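Hypothetical 39.9 kDa protein (Saccharomyces cerevisiae, PDB 2GA8) acts as an ATP-dependent kinase of the P-loop type that could take part in assembly of the endoplasmic reticulum membrane. Local coordinates at residues Y23-L29 and T260-E266; R18-N22 and D286-L290; V124-G129 and S188-N194; L96-E102 and R169-K175. All coordinates share one frame; numbering follows the deposited sequence.

Interaction 1. Residues Y23-L29 and T260-E266; sequences YRVCVIL and TRIVILE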
loop_
_atom_site.group_PDB
_atom_site.type_symbol
_atom_site.label_atom_id
_atom_site.label_comp_id
_atom_site.label_asym_id
_atom_site.label_seq_id
_atom_site.Cartn_x
_atom_site.Cartn_y
_atom_site.Cartn_z
ATOM N N TYR A 23 -9.950 14.675 -1.840
ATOM C CA TYR A 23 -10.078 14.139 -3.187
ATOM C C TYR A 23 -10.246 12.625 -3.140
ATOM O O TYR A 23 -10.935 12.030 -3.972
ATOM C CB TYR A 23 -8.846 14.469 -4.022
ATOM C CG TYR A 23 -9.044 14.118 -5.476
ATOM C CD1 TYR A 23 -9.897 14.874 -6.276
ATOM C CD2 TYR A 23 -8.415 13.010 -6.042
ATOM C CE1 TYR A 23 -10.120 14.539 -7.596
ATOM C CE2 TYR A 23 -8.633 12.663 -7.373
ATOM C CZ TYR A 23 -9.488 13.436 -8.141
ATOM O OH TYR A 23 -9.705 13.108 -9.453
ATOM N N ARG A 24 -9.592 11.994 -2.174
ATOM C CA ARG A 24 -9.696 10.554 -2.037
ATOM C C ARG A 24 -9.681 10.128 -0.580
ATOM O O ARG A 24 -9.190 10.849 0.290
ATOM C CB ARG A 24 -8.570 9.859 -2.825
ATOM C CG ARG A 24 -7.222 10.551 -2.751
ATOM C CD ARG A 24 -6.122 9.793 -3.492
ATOM N NE ARG A 24 -6.410 9.587 -4.909
ATOM C CZ ARG A 24 -5.516 9.710 -5.886
ATOM N NH1 ARG A 24 -4.264 10.049 -5.614
ATOM N NH2 ARG A 24 -5.865 9.466 -7.141
ATOM N N VAL A 25 -10.259 8.967 -0.307
ATOM C CA VAL A 25 -10.280 8.459 1.052
ATOM C C VAL A 25 -9.377 7.239 1.085
ATOM O O VAL A 25 -9.234 6.538 0.087
ATOM C CB VAL A 25 -11.703 8.077 1.491
ATOM C CG1 VAL A 25 -12.599 9.314 1.452
ATOM C CG2 VAL A 25 -12.251 6.992 0.598
ATOM N N CYS A 26 -8.749 7.006 2.226
ATOM C CA CYS A 26 -7.849 5.872 2.358
ATOM C C CYS A 26 -8.376 4.868 3.357
ATOM O O CYS A 26 -9.065 5.221 4.310
ATOM C CB CYS A 26 -6.460 6.336 2.807
ATOM S SG CYS A 26 -5.555 7.310 1.569
ATOM N N VAL A 27 -8.044 3.608 3.120
ATOM C CA VAL A 27 -8.444 2.541 4.013
ATOM C C VAL A 27 -7.196 1.747 4.339
ATOM O O VAL A 27 -6.440 1.375 3.442
ATOM C CB VAL A 27 -9.462 1.590 3.361
ATOM C CG1 VAL A 27 -9.813 0.462 4.337
ATOM C CG2 VAL A 27 -10.713 2.358 2.951
ATOM N N ILE A 28 -6.962 1.535 5.627
ATOM C CA ILE A 28 -5.831 0.738 6.079
ATOM C C ILE A 28 -6.404 -0.591 6.547
ATOM O O ILE A 28 -7.365 -0.622 7.317
ATOM C CB ILE A 28 -5.085 1.390 7.272
ATOM C CG1 ILE A 28 -4.166 2.510 6.768
ATOM C CG2 ILE A 28 -4.258 0.322 8.016
ATOM C CD1 ILE A 28 -3.477 3.290 7.887
ATOM N N LEU A 29 -5.833 -1.684 6.050
ATOM C CA LEU A 29 -6.269 -3.015 6.444
ATOM C C LEU A 29 -5.015 -3.767 6.880
ATOM O O LEU A 29 -4.128 -4.034 6.067
ATOM C CB LEU A 29 -6.932 -3.744 5.270
ATOM C CG LEU A 29 -7.338 -5.193 5.561
ATOM C CD1 LEU A 29 -8.297 -5.235 6.749
ATOM C CD2 LEU A 29 -7.990 -5.803 4.317
ATOM N N THR A 260 -9.005 7.285 -9.276
ATOM C CA THR A 260 -8.964 6.557 -8.014
ATOM C C THR A 260 -9.340 7.493 -6.867
ATOM O O THR A 260 -8.567 8.379 -6.501
ATOM C CB THR A 260 -7.562 5.992 -7.746
ATOM O OG1 THR A 260 -7.089 5.298 -8.911
ATOM C CG2 THR A 260 -7.605 5.032 -6.573
ATOM N N ARG A 261 -10.525 7.287 -6.296
ATOM C CA ARG A 261 -10.995 8.125 -5.199
ATOM C C ARG A 261 -10.983 7.375 -3.867
ATOM O O ARG A 261 -11.263 7.947 -2.815
ATOM C CB ARG A 261 -12.404 8.636 -5.512
ATOM C CG ARG A 261 -12.509 9.339 -6.863
ATOM C CD ARG A 261 -11.670 10.621 -6.921
ATOM N NE ARG A 261 -12.307 11.737 -6.221
ATOM C CZ ARG A 261 -13.316 12.454 -6.713
ATOM N NH1 ARG A 261 -13.803 12.185 -7.920
ATOM N NH2 ARG A 261 -13.860 13.425 -5.988
ATOM N N ILE A 262 -10.664 6.088 -3.934
ATOM C CA ILE A 262 -10.594 5.232 -2.759
ATOM C C ILE A 262 -9.338 4.379 -2.907
ATOM O O ILE A 262 -9.168 3.686 -3.910
ATOM C CB ILE A 262 -11.833 4.308 -2.666
ATOM C CG1 ILE A 262 -13.082 5.145 -2.395
ATOM C CG2 ILE A 262 -11.640 3.267 -1.573
ATOM C CD1 ILE A 262 -14.371 4.389 -2.592
ATOM N N VAL A 263 -8.447 4.453 -1.923
ATOM C CA VAL A 263 -7.213 3.681 -1.958
ATOM C C VAL A 263 -7.228 2.757 -0.755
ATOM O O VAL A 263 -7.334 3.203 0.389
ATOM C CB VAL A 263 -5.957 4.592 -1.892
ATOM C CG1 VAL A 263 -4.690 3.739 -1.896
ATOM C CG2 VAL A 263 -5.949 5.545 -3.067
ATOM N N ILE A 264 -7.147 1.458 -1.027
ATOM C CA ILE A 264 -7.168 0.458 0.024
ATOM C C ILE A 264 -5.756 -0.087 0.201
ATOM O O ILE A 264 -5.251 -0.797 -0.655
ATOM C CB ILE A 264 -8.130 -0.690 -0.349
ATOM C CG1 ILE A 264 -9.544 -0.131 -0.535
ATOM C CG2 ILE A 264 -8.115 -1.759 0.736
ATOM C CD1 ILE A 264 -10.461 -1.039 -1.354
ATOM N N LEU A 265 -5.122 0.269 1.312
ATOM C CA LEU A 265 -3.769 -0.182 1.591
ATOM C C LEU A 265 -3.838 -1.344 2.563
ATOM O O LEU A 265 -4.453 -1.232 3.620
ATOM C CB LEU A 265 -2.945 0.955 2.201
ATOM C CG LEU A 265 -2.838 2.214 1.334
ATOM C CD1 LEU A 265 -3.911 3.210 1.740
ATOM C CD2 LEU A 265 -1.462 2.835 1.504
ATOM N N GLU A 266 -3.228 -2.467 2.194
ATOM C CA GLU A 266 -3.240 -3.642 3.061
ATOM C C GLU A 266 -1.814 -4.098 3.297
ATOM O O GLU A 266 -0.984 -4.068 2.388
ATOM C CB GLU A 266 -4.062 -4.773 2.429
ATOM C CG GLU A 266 -3.581 -5.201 1.052
ATOM C CD GLU A 266 -2.698 -6.439 1.073
ATOM O OE1 GLU A 266 -2.236 -6.846 2.161
ATOM O OE2 GLU A 266 -2.455 -6.999 -0.017
#

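Interaction 2. Residues R18-N22 and D286-L290; sequences RIEDN and DTGAL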
loop_
_atom_site.group_PDB
_atom_site.type_symbol
_atom_site.label_atom_id
_atom_site.label_comp_id
_atom_site.label_asym_id
_atom_site.label_seq_id
_atom_site.Cartn_x
_atom_site.Cartn_y
_atom_site.Cartn_z
ATOM N N ARG A 18 -16.687 13.324 3.183
ATOM C CA ARG A 18 -15.484 14.115 2.923
ATOM C C ARG A 18 -15.342 14.566 1.471
ATOM O O ARG A 18 -14.296 15.072 1.073
ATOM C CB ARG A 18 -14.252 13.292 3.318
ATOM C CG ARG A 18 -14.290 12.765 4.743
ATOM C CD ARG A 18 -14.189 13.899 5.749
ATOM N NE ARG A 18 -12.926 14.618 5.605
ATOM C CZ ARG A 18 -12.544 15.632 6.372
ATOM N NH1 ARG A 18 -13.331 16.064 7.350
ATOM N NH2 ARG A 18 -11.366 16.207 6.171
ATOM N N ILE A 19 -16.405 14.396 0.693
ATOM C CA ILE A 19 -16.414 14.741 -0.725
ATOM C C ILE A 19 -15.912 16.146 -1.073
ATOM O O ILE A 19 -15.288 16.346 -2.119
ATOM C CB ILE A 19 -17.837 14.559 -1.308
ATOM C CG1 ILE A 19 -17.763 14.428 -2.829
ATOM C CG2 ILE A 19 -18.724 15.733 -0.905
ATOM C CD1 ILE A 19 -17.062 13.163 -3.295
ATOM N N GLU A 20 -16.184 17.116 -0.207
ATOM C CA GLU A 20 -15.756 18.489 -0.449
ATOM C C GLU A 20 -14.439 18.823 0.243
ATOM O O GLU A 20 -13.869 19.888 0.014
ATOM C CB GLU A 20 -16.838 19.469 0.024
ATOM C CG GLU A 20 -18.104 19.467 -0.826
ATOM C CD GLU A 20 -19.208 20.333 -0.242
ATOM O OE1 GLU A 20 -18.968 21.536 -0.004
ATOM O OE2 GLU A 20 -20.320 19.807 -0.022
ATOM N N ASP A 21 -13.951 17.907 1.073
ATOM C CA ASP A 21 -12.718 18.127 1.824
ATOM C C ASP A 21 -11.528 17.279 1.396
ATOM O O ASP A 21 -10.376 17.657 1.622
ATOM C CB ASP A 21 -12.971 17.879 3.313
ATOM C CG ASP A 21 -14.040 18.787 3.880
ATOM O OD1 ASP A 21 -13.860 20.020 3.819
ATOM O OD2 ASP A 21 -15.057 18.268 4.386
ATOM N N ASN A 22 -11.798 16.130 0.790
ATOM C CA ASN A 22 -10.718 15.239 0.374
ATOM C C ASN A 22 -10.977 14.665 -1.002
ATOM O O ASN A 22 -12.083 14.206 -1.292
ATOM C CB ASN A 22 -10.568 14.076 1.364
ATOM C CG ASN A 22 -10.178 14.534 2.759
ATOM O OD1 ASN A 22 -11.035 14.810 3.603
ATOM N ND2 ASN A 22 -8.878 14.616 3.005
ATOM N N ASP A 286 -4.155 12.133 9.265
ATOM C CA ASP A 286 -4.214 13.587 9.212
ATOM C C ASP A 286 -4.972 14.149 8.010
ATOM O O ASP A 286 -5.234 15.346 7.953
ATOM C CB ASP A 286 -2.803 14.183 9.271
ATOM C CG ASP A 286 -2.227 14.173 10.680
ATOM O OD1 ASP A 286 -2.975 13.869 11.633
ATOM O OD2 ASP A 286 -1.029 14.478 10.838
ATOM N N THR A 287 -5.326 13.298 7.051
ATOM C CA THR A 287 -6.083 13.774 5.894
ATOM C C THR A 287 -7.532 13.976 6.317
ATOM O O THR A 287 -8.278 14.718 5.679
ATOM C CB THR A 287 -6.086 12.756 4.727
ATOM O OG1 THR A 287 -6.701 11.533 5.155
ATOM C CG2 THR A 287 -4.674 12.478 4.249
ATOM N N GLY A 288 -7.923 13.313 7.401
ATOM C CA GLY A 288 -9.294 13.410 7.869
ATOM C C GLY A 288 -10.200 12.497 7.057
ATOM O O GLY A 288 -11.430 12.561 7.155
ATOM N N ALA A 289 -9.591 11.637 6.246
ATOM C CA ALA A 289 -10.354 10.714 5.411
ATOM C C ALA A 289 -9.721 9.329 5.430
ATOM O O ALA A 289 -9.281 8.825 4.400
ATOM C CB ALA A 289 -10.424 11.244 3.978
ATOM N N LEU A 290 -9.692 8.721 6.612
ATOM C CA LEU A 290 -9.110 7.398 6.788
ATOM C C LEU A 290 -9.987 6.444 7.595
ATOM O O LEU A 290 -10.550 6.820 8.619
ATOM C CB LEU A 290 -7.760 7.519 7.502
ATOM C CG LEU A 290 -7.092 6.199 7.905
ATOM C CD1 LEU A 290 -6.567 5.504 6.657
ATOM C CD2 LEU A 290 -5.957 6.462 8.884
#

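Interaction 3. Residues V124-G129 and S188-N194; sequences VVARGG and STFDSNN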
loop_
_atom_site.group_PDB
_atom_site.type_symbol
_atom_site.label_atom_id
_atom_site.label_comp_id
_atom_site.label_asym_id
_atom_site.label_seq_id
_atom_site.Cartn_x
_atom_site.Cartn_y
_atom_site.Cartn_z
ATOM N N VAL A 124 10.682 7.848 -7.895
ATOM C CA VAL A 124 10.975 8.184 -6.509
ATOM C C VAL A 124 11.503 6.911 -5.860
ATOM O O VAL A 124 10.807 5.898 -5.827
ATOM C CB VAL A 124 9.706 8.646 -5.764
ATOM C CG1 VAL A 124 10.016 8.877 -4.284
ATOM C CG2 VAL A 124 9.165 9.923 -6.405
ATOM N N VAL A 125 12.740 6.957 -5.371
ATOM C CA VAL A 125 13.354 5.792 -4.741
ATOM C C VAL A 125 13.901 6.104 -3.358
ATOM O O VAL A 125 14.239 7.247 -3.054
ATOM C CB VAL A 125 14.518 5.220 -5.593
ATOM C CG1 VAL A 125 13.985 4.669 -6.902
ATOM C CG2 VAL A 125 15.562 6.306 -5.859
ATOM N N ALA A 126 13.972 5.073 -2.523
ATOM C CA ALA A 126 14.496 5.214 -1.175
ATOM C C ALA A 126 15.575 4.156 -0.955
ATOM O O ALA A 126 16.262 3.768 -1.896
ATOM C CB ALA A 126 13.380 5.079 -0.148
ATOM N N ARG A 127 15.712 3.660 0.268
ATOM C CA ARG A 127 16.775 2.699 0.540
ATOM C C ARG A 127 16.712 1.375 -0.214
ATOM O O ARG A 127 17.710 0.670 -0.294
ATOM C CB ARG A 127 16.896 2.455 2.048
ATOM C CG ARG A 127 15.855 1.552 2.686
ATOM C CD ARG A 127 16.140 1.492 4.187
ATOM N NE ARG A 127 15.869 0.185 4.777
ATOM C CZ ARG A 127 14.752 -0.134 5.424
ATOM N NH1 ARG A 127 13.780 0.761 5.567
ATOM N NH2 ARG A 127 14.617 -1.346 5.943
ATOM N N GLY A 128 15.555 1.049 -0.781
ATOM C CA GLY A 128 15.419 -0.192 -1.522
ATOM C C GLY A 128 15.867 -0.068 -2.970
ATOM O O GLY A 128 16.002 -1.065 -3.678
ATOM N N GLY A 129 16.096 1.159 -3.422
ATOM C CA GLY A 129 16.539 1.351 -4.791
ATOM C C GLY A 129 15.410 1.277 -5.798
ATOM O O GLY A 129 14.236 1.357 -5.439
ATOM N N SER A 188 11.924 -4.788 9.100
ATOM C CA SER A 188 13.174 -4.273 8.560
ATOM C C SER A 188 13.539 -4.771 7.167
ATOM O O SER A 188 14.566 -4.362 6.620
ATOM C CB SER A 188 14.328 -4.577 9.525
ATOM O OG SER A 188 14.540 -5.972 9.635
ATOM N N THR A 189 12.713 -5.638 6.585
ATOM C CA THR A 189 13.002 -6.155 5.247
ATOM C C THR A 189 12.124 -5.530 4.163
ATOM O O THR A 189 11.974 -6.086 3.078
ATOM C CB THR A 189 12.875 -7.707 5.177
ATOM O OG1 THR A 189 11.554 -8.111 5.549
ATOM C CG2 THR A 189 13.891 -8.364 6.097
ATOM N N PHE A 190 11.561 -4.363 4.466
ATOM C CA PHE A 190 10.711 -3.619 3.529
ATOM C C PHE A 190 11.274 -2.208 3.436
ATOM O O PHE A 190 11.849 -1.703 4.407
ATOM C CB PHE A 190 9.280 -3.496 4.054
ATOM C CG PHE A 190 8.488 -4.762 4.000
ATOM C CD1 PHE A 190 7.666 -5.036 2.912
ATOM C CD2 PHE A 190 8.531 -5.667 5.058
ATOM C CE1 PHE A 190 6.892 -6.191 2.880
ATOM C CE2 PHE A 190 7.763 -6.824 5.036
ATOM C CZ PHE A 190 6.938 -7.089 3.947
ATOM N N ASP A 191 11.115 -1.571 2.281
ATOM C CA ASP A 191 11.579 -0.196 2.133
ATOM C C ASP A 191 10.500 0.677 2.788
ATOM O O ASP A 191 9.642 1.248 2.107
ATOM C CB ASP A 191 11.724 0.179 0.652
ATOM C CG ASP A 191 12.410 1.518 0.458
ATOM O OD1 ASP A 191 12.456 2.313 1.420
ATOM O OD2 ASP A 191 12.897 1.784 -0.655
ATOM N N SER A 192 10.536 0.762 4.115
ATOM C CA SER A 192 9.559 1.556 4.854
ATOM C C SER A 192 9.657 3.033 4.487
ATOM O O SER A 192 8.659 3.758 4.553
ATOM C CB SER A 192 9.764 1.393 6.365
ATOM O OG SER A 192 11.042 1.855 6.752
ATOM N N ASN A 193 10.862 3.465 4.110
ATOM C CA ASN A 193 11.126 4.850 3.716
ATOM C C ASN A 193 10.239 5.242 2.533
ATOM O O ASN A 193 9.547 6.265 2.559
ATOM C CB ASN A 193 12.587 5.027 3.256
ATOM C CG ASN A 193 13.610 4.458 4.237
ATOM O OD1 ASN A 193 13.365 3.463 4.907
ATOM N ND2 ASN A 193 14.786 5.081 4.286
ATOM N N ASN A 194 10.282 4.427 1.484
ATOM C CA ASN A 194 9.504 4.723 0.291
ATOM C C ASN A 194 8.013 4.462 0.464
ATOM O O ASN A 194 7.196 5.095 -0.203
ATOM C CB ASN A 194 10.049 3.955 -0.924
ATOM C CG ASN A 194 10.146 4.827 -2.165
ATOM O OD1 ASN A 194 10.056 4.343 -3.295
ATOM N ND2 ASN A 194 10.338 6.121 -1.959
HETATM O O HOH W 1 12.886 2.526 -3.265
HETATM O O HOH W 2 12.091 -1.001 7.403
#

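Interaction 4. Residues L96-E102 and R169-K175; sequences LFKDHVE and RCLDLFK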
loop_
_atom_site.group_PDB
_atom_site.type_symbol
_atom_site.label_atom_id
_atom_site.label_comp_id
_atom_site.label_asym_id
_atom_site.label_seq_id
_atom_site.Cartn_x
_atom_site.Cartn_y
_atom_site.Cartn_z
ATOM N N LEU A 96 20.765 -0.065 -6.757
ATOM C CA LEU A 96 20.820 -0.042 -5.302
ATOM C C LEU A 96 21.744 1.027 -4.728
ATOM O O LEU A 96 22.611 1.561 -5.423
ATOM C CB LEU A 96 21.255 -1.416 -4.784
ATOM C CG LEU A 96 20.259 -2.568 -4.951
ATOM C CD1 LEU A 96 20.914 -3.879 -4.568
ATOM C CD2 LEU A 96 19.041 -2.317 -4.086
ATOM N N PHE A 97 21.525 1.342 -3.454
ATOM C CA PHE A 97 22.330 2.307 -2.711
ATOM C C PHE A 97 23.032 1.461 -1.647
ATOM O O PHE A 97 22.547 1.328 -0.523
ATOM C CB PHE A 97 21.439 3.352 -2.024
ATOM C CG PHE A 97 20.698 4.249 -2.975
ATOM C CD1 PHE A 97 21.385 5.121 -3.812
ATOM C CD2 PHE A 97 19.307 4.235 -3.021
ATOM C CE1 PHE A 97 20.696 5.970 -4.684
ATOM C CE2 PHE A 97 18.607 5.077 -3.887
ATOM C CZ PHE A 97 19.306 5.947 -4.719
ATOM N N LYS A 98 24.170 0.885 -2.016
ATOM C CA LYS A 98 24.932 0.013 -1.126
ATOM C C LYS A 98 25.076 0.457 0.327
ATOM O O LYS A 98 24.888 -0.345 1.241
ATOM C CB LYS A 98 26.326 -0.235 -1.711
ATOM C CG LYS A 98 27.141 -1.274 -0.951
ATOM C CD LYS A 98 28.491 -1.508 -1.612
ATOM C CE LYS A 98 29.248 -2.641 -0.937
ATOM N NZ LYS A 98 29.444 -2.404 0.519
ATOM N N ASP A 99 25.396 1.729 0.545
ATOM C CA ASP A 99 25.600 2.235 1.899
ATOM C C ASP A 99 24.357 2.663 2.683
ATOM O O ASP A 99 24.482 3.181 3.794
ATOM C CB ASP A 99 26.584 3.408 1.870
ATOM C CG ASP A 99 27.913 3.041 1.233
ATOM O OD1 ASP A 99 28.457 1.965 1.562
ATOM O OD2 ASP A 99 28.420 3.835 0.411
ATOM N N HIS A 100 23.165 2.441 2.135
ATOM C CA HIS A 100 21.953 2.861 2.833
ATOM C C HIS A 100 20.824 1.837 2.890
ATOM O O HIS A 100 19.713 2.169 3.292
ATOM C CB HIS A 100 21.421 4.148 2.197
ATOM C CG HIS A 100 22.359 5.309 2.308
ATOM N ND1 HIS A 100 22.600 5.958 3.499
ATOM C CD2 HIS A 100 23.125 5.929 1.379
ATOM C CE1 HIS A 100 23.476 6.929 3.299
ATOM N NE2 HIS A 100 23.808 6.933 2.021
ATOM N N VAL A 101 21.104 0.595 2.509
ATOM C CA VAL A 101 20.079 -0.444 2.506
ATOM C C VAL A 101 19.376 -0.701 3.840
ATOM O O VAL A 101 18.256 -1.210 3.859
ATOM C CB VAL A 101 20.646 -1.783 1.978
ATOM C CG1 VAL A 101 21.075 -1.620 0.532
ATOM C CG2 VAL A 101 21.821 -2.231 2.836
ATOM N N GLU A 102 20.021 -0.356 4.950
ATOM C CA GLU A 102 19.422 -0.570 6.266
ATOM C C GLU A 102 19.177 0.748 6.999
ATOM O O GLU A 102 18.868 0.758 8.190
ATOM C CB GLU A 102 20.327 -1.464 7.120
ATOM C CG GLU A 102 20.622 -2.826 6.508
ATOM C CD GLU A 102 21.506 -3.687 7.394
ATOM O OE1 GLU A 102 21.020 -4.179 8.434
ATOM O OE2 GLU A 102 22.693 -3.865 7.050
ATOM N N ARG A 169 18.607 -9.129 -3.739
ATOM C CA ARG A 169 19.964 -8.615 -3.908
ATOM C C ARG A 169 20.213 -7.500 -2.901
ATOM O O ARG A 169 21.344 -7.267 -2.481
ATOM C CB ARG A 169 20.183 -8.089 -5.329
ATOM C CG ARG A 169 21.575 -7.504 -5.543
ATOM C CD ARG A 169 21.859 -7.144 -7.002
ATOM N NE ARG A 169 22.025 -8.319 -7.855
ATOM C CZ ARG A 169 21.024 -9.024 -8.375
ATOM N NH1 ARG A 169 19.764 -8.679 -8.139
ATOM N NH2 ARG A 169 21.284 -10.081 -9.135
ATOM N N CYS A 170 19.146 -6.809 -2.517
ATOM C CA CYS A 170 19.255 -5.737 -1.544
ATOM C C CYS A 170 19.568 -6.367 -0.183
ATOM O O CYS A 170 20.417 -5.884 0.566
ATOM C CB CYS A 170 17.935 -4.963 -1.486
ATOM S SG CYS A 170 18.016 -3.395 -0.608
ATOM N N LEU A 171 18.883 -7.461 0.128
ATOM C CA LEU A 171 19.093 -8.143 1.397
ATOM C C LEU A 171 20.509 -8.709 1.497
ATOM O O LEU A 171 21.021 -8.917 2.597
ATOM C CB LEU A 171 18.060 -9.261 1.574
ATOM C CG LEU A 171 16.588 -8.827 1.624
ATOM C CD1 LEU A 171 15.711 -10.050 1.802
ATOM C CD2 LEU A 171 16.364 -7.840 2.768
ATOM N N ASP A 172 21.144 -8.949 0.350
ATOM C CA ASP A 172 22.508 -9.479 0.334
ATOM C C ASP A 172 23.514 -8.433 0.797
ATOM O O ASP A 172 24.666 -8.753 1.095
ATOM C CB ASP A 172 22.902 -9.940 -1.073
ATOM C CG ASP A 172 22.083 -11.120 -1.556
ATOM O OD1 ASP A 172 21.876 -12.062 -0.765
ATOM O OD2 ASP A 172 21.661 -11.111 -2.731
ATOM N N LEU A 173 23.076 -7.181 0.841
ATOM C CA LEU A 173 23.943 -6.087 1.252
ATOM C C LEU A 173 23.820 -5.773 2.739
ATOM O O LEU A 173 24.551 -4.932 3.261
ATOM C CB LEU A 173 23.627 -4.838 0.428
ATOM C CG LEU A 173 23.826 -4.984 -1.082
ATOM C CD1 LEU A 173 23.337 -3.731 -1.792
ATOM C CD2 LEU A 173 25.298 -5.243 -1.380
ATOM N N PHE A 174 22.893 -6.438 3.419
ATOM C CA PHE A 174 22.714 -6.219 4.850
ATOM C C PHE A 174 24.018 -6.550 5.565
ATOM O O PHE A 174 24.755 -7.437 5.137
ATOM C CB PHE A 174 21.591 -7.106 5.392
ATOM C CG PHE A 174 20.250 -6.427 5.446
ATOM C CD1 PHE A 174 19.759 -5.727 4.350
ATOM C CD2 PHE A 174 19.469 -6.503 6.596
ATOM C CE1 PHE A 174 18.504 -5.113 4.403
ATOM C CE2 PHE A 174 18.217 -5.894 6.655
ATOM C CZ PHE A 174 17.734 -5.198 5.555
ATOM N N LYS A 175 24.303 -5.837 6.651
ATOM C CA LYS A 175 25.526 -6.077 7.408
ATOM C C LYS A 175 25.612 -7.557 7.764
ATOM O O LYS A 175 26.700 -8.105 7.948
ATOM C CB LYS A 175 25.544 -5.226 8.681
ATOM C CG LYS A 175 26.854 -5.297 9.454
ATOM C CD LYS A 175 28.024 -4.811 8.610
ATOM C CE LYS A 175 29.346 -4.985 9.343
ATOM N NZ LYS A 175 30.508 -4.561 8.511
HETATM O O HOH W 3 24.264 -2.867 5.166
#

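Interaction 1. Residues Y23-L29 and T260-E266
T260 meets R24 before the second strand begins: its carbonyl O takes two bonds from one side of the guanidinium, R24 NE at 2.9 Å and R24 NH2 at 3.0 Å, while R24 NH1 turns to T205. R261 follows, its chain bent at chi2 and chi3 (-64° and -77°), which folds the guanidinium flat over the Y23 ring, the planes 11° apart. The result is a cation-pi stack, with R261 CZ 4.3 Å from the ring centroid, and R261 NE also reaches Y23 O at 2.7 Å; R261 NH1 and NH2 are bonded to L226 O and T229 OG1. From I262 the strands run parallel, I262 CG1 alongside V25 CG2 at 3.6 Å, under helix 4-17. V263 N donates to V25 O and its O accepts from V27 N, the side chain packing on the opposite face beside C26. I264 returns to the V27 face; L265 then bonds through its N to V27 O at 2.7 Å and through its O to L29 N. E266 closes the pairing beside L29, its side chain leading off to K37. Two neighbouring central strands, one running into the P-loop, are characteristic of the parallel sheet of P-loop kinases.

Interaction 2. Residues R18-N22 and D286-L290
The R18 guanidinium carries the carbonyl O of G288 over one face, 2.9 Å above its plane and toward the rim, and D21 CB over the other, while the amide of N22 lies at its edge. Two loops of the P-loop kinase fold meet here, leading from helices 4-17 and 275-285 into the N-terminal ends of the neighbouring strands 25-30 and 290-296 of the parallel sheet. R18 NE and NH2 both donate to N22 OD1, with R18 NE at 2.8 Å, which fixes the rotation of the amide and turns its nitrogen across the contact. N22 ND2 thus reaches T287 O at 2.7 Å, coming from above the carbonyl plane, and it is also bonded to S206 of helix 192-206. G288 has positive phi, and a side chain there would run into R18 NH2. T287 OG1 accepts from A289 N in an ST turn, and also bonds to L284 O. Beside that turn the A289 methyl lies against the N22 amide, with A289 CB 3.5 Å from N22 CG.

Interaction 3. Residues V124-G129 and S188-N194
R127 NH1 donates to N193 OD1 at 2.8 Å, in the guanidinium plane, and makes a weak bond to S192 OG. R127 NH2 donates to a water at 2.9 Å that in turn donates to S192 OG, and R127 NE is taken by V101 O. The S192 hydroxyl is tied to E275 and N276, and N193 ND2 to D103 O and F106 O. D191, the N-cap of helix 192-206, accepts through OD1 from N194 N at 3.0 Å and through OD2 from G128 N at 2.8 Å, each from above the carboxylate plane. With CG anti to the backbone N (chi1 -171°), D191 extends OD2 to the type I turn A126-G129 after strand 123-125. A second water accepts from A126 N, within bonding distance of D191 OD2 and G129 O. A leucine in place of R127 would probably leave N193 OD1 and V101 O without their donor. Directional polar bonds, not a salt bridge, thus join helix start and turn: D191 OD1 lies 4.6 Å from R127 NH1, too far for contact.

Interaction 4. Residues L96-E102 and R169-K175
L173 and C170 form the hollow into which L96 and V101 press, where helix 168-171 and the type I turn L171-F174 pack on the irregular loop between helix 84-92 and strand 109-111 of the P-loop kinase. L96 forks over this surface: its CD1 meets L173 CD1 at 3.7 Å and also lies on R169 CG, while its CD2 rests against C170. V101, the second bump, fits CG1 between C170 SG, 3.7 Å away, and L173 CD1, and settles CG2 against L173 CB. The C170 side chain lies about 3 Å from a bound mercury ion. At the outer end, E102 lies over the F174 ring, CG centred 3.5 Å above it in a CH-pi contact only 4° off the ring normal, and the carboxylate continues nearly flat across, planes 13° apart. E102 CG stands anti to the carbonyl carbon (chi1 -58°) and the chain runs on extended, carrying the acid to the backbone beyond. An alanine at F174 would probably open a gap beneath E102, leaving its carboxylate held by the bonds of OE2 alone. A water bridges E102 OE2 and L173 O, and K175 N donates to E102 OE2 at 2.6 Å on the syn side, tilted out of the carboxylate plane.

Interactions 1 and 2 share the central parallel sheet: A289 O bonds to C26 N, so the loop of interaction 2 delivers the next strand to the one at the heart of interaction 1. Interaction 1 is wholly buried, mainly backbone pairing and apolar side chains with two arginines at its start, whereas interaction 2 is a smaller, polar contact where the loops enter the sheet. Interactions 3 and 4 lie close together, away from that sheet, interaction 4 opposite interaction 2 across the chain's centre; R127 NE joins them by donating to V101 O. Interaction 3 is buried and built of charged and amide groups, interaction 4 only partly buried, with an apolar middle and a solvent-exposed glutamate at its rim.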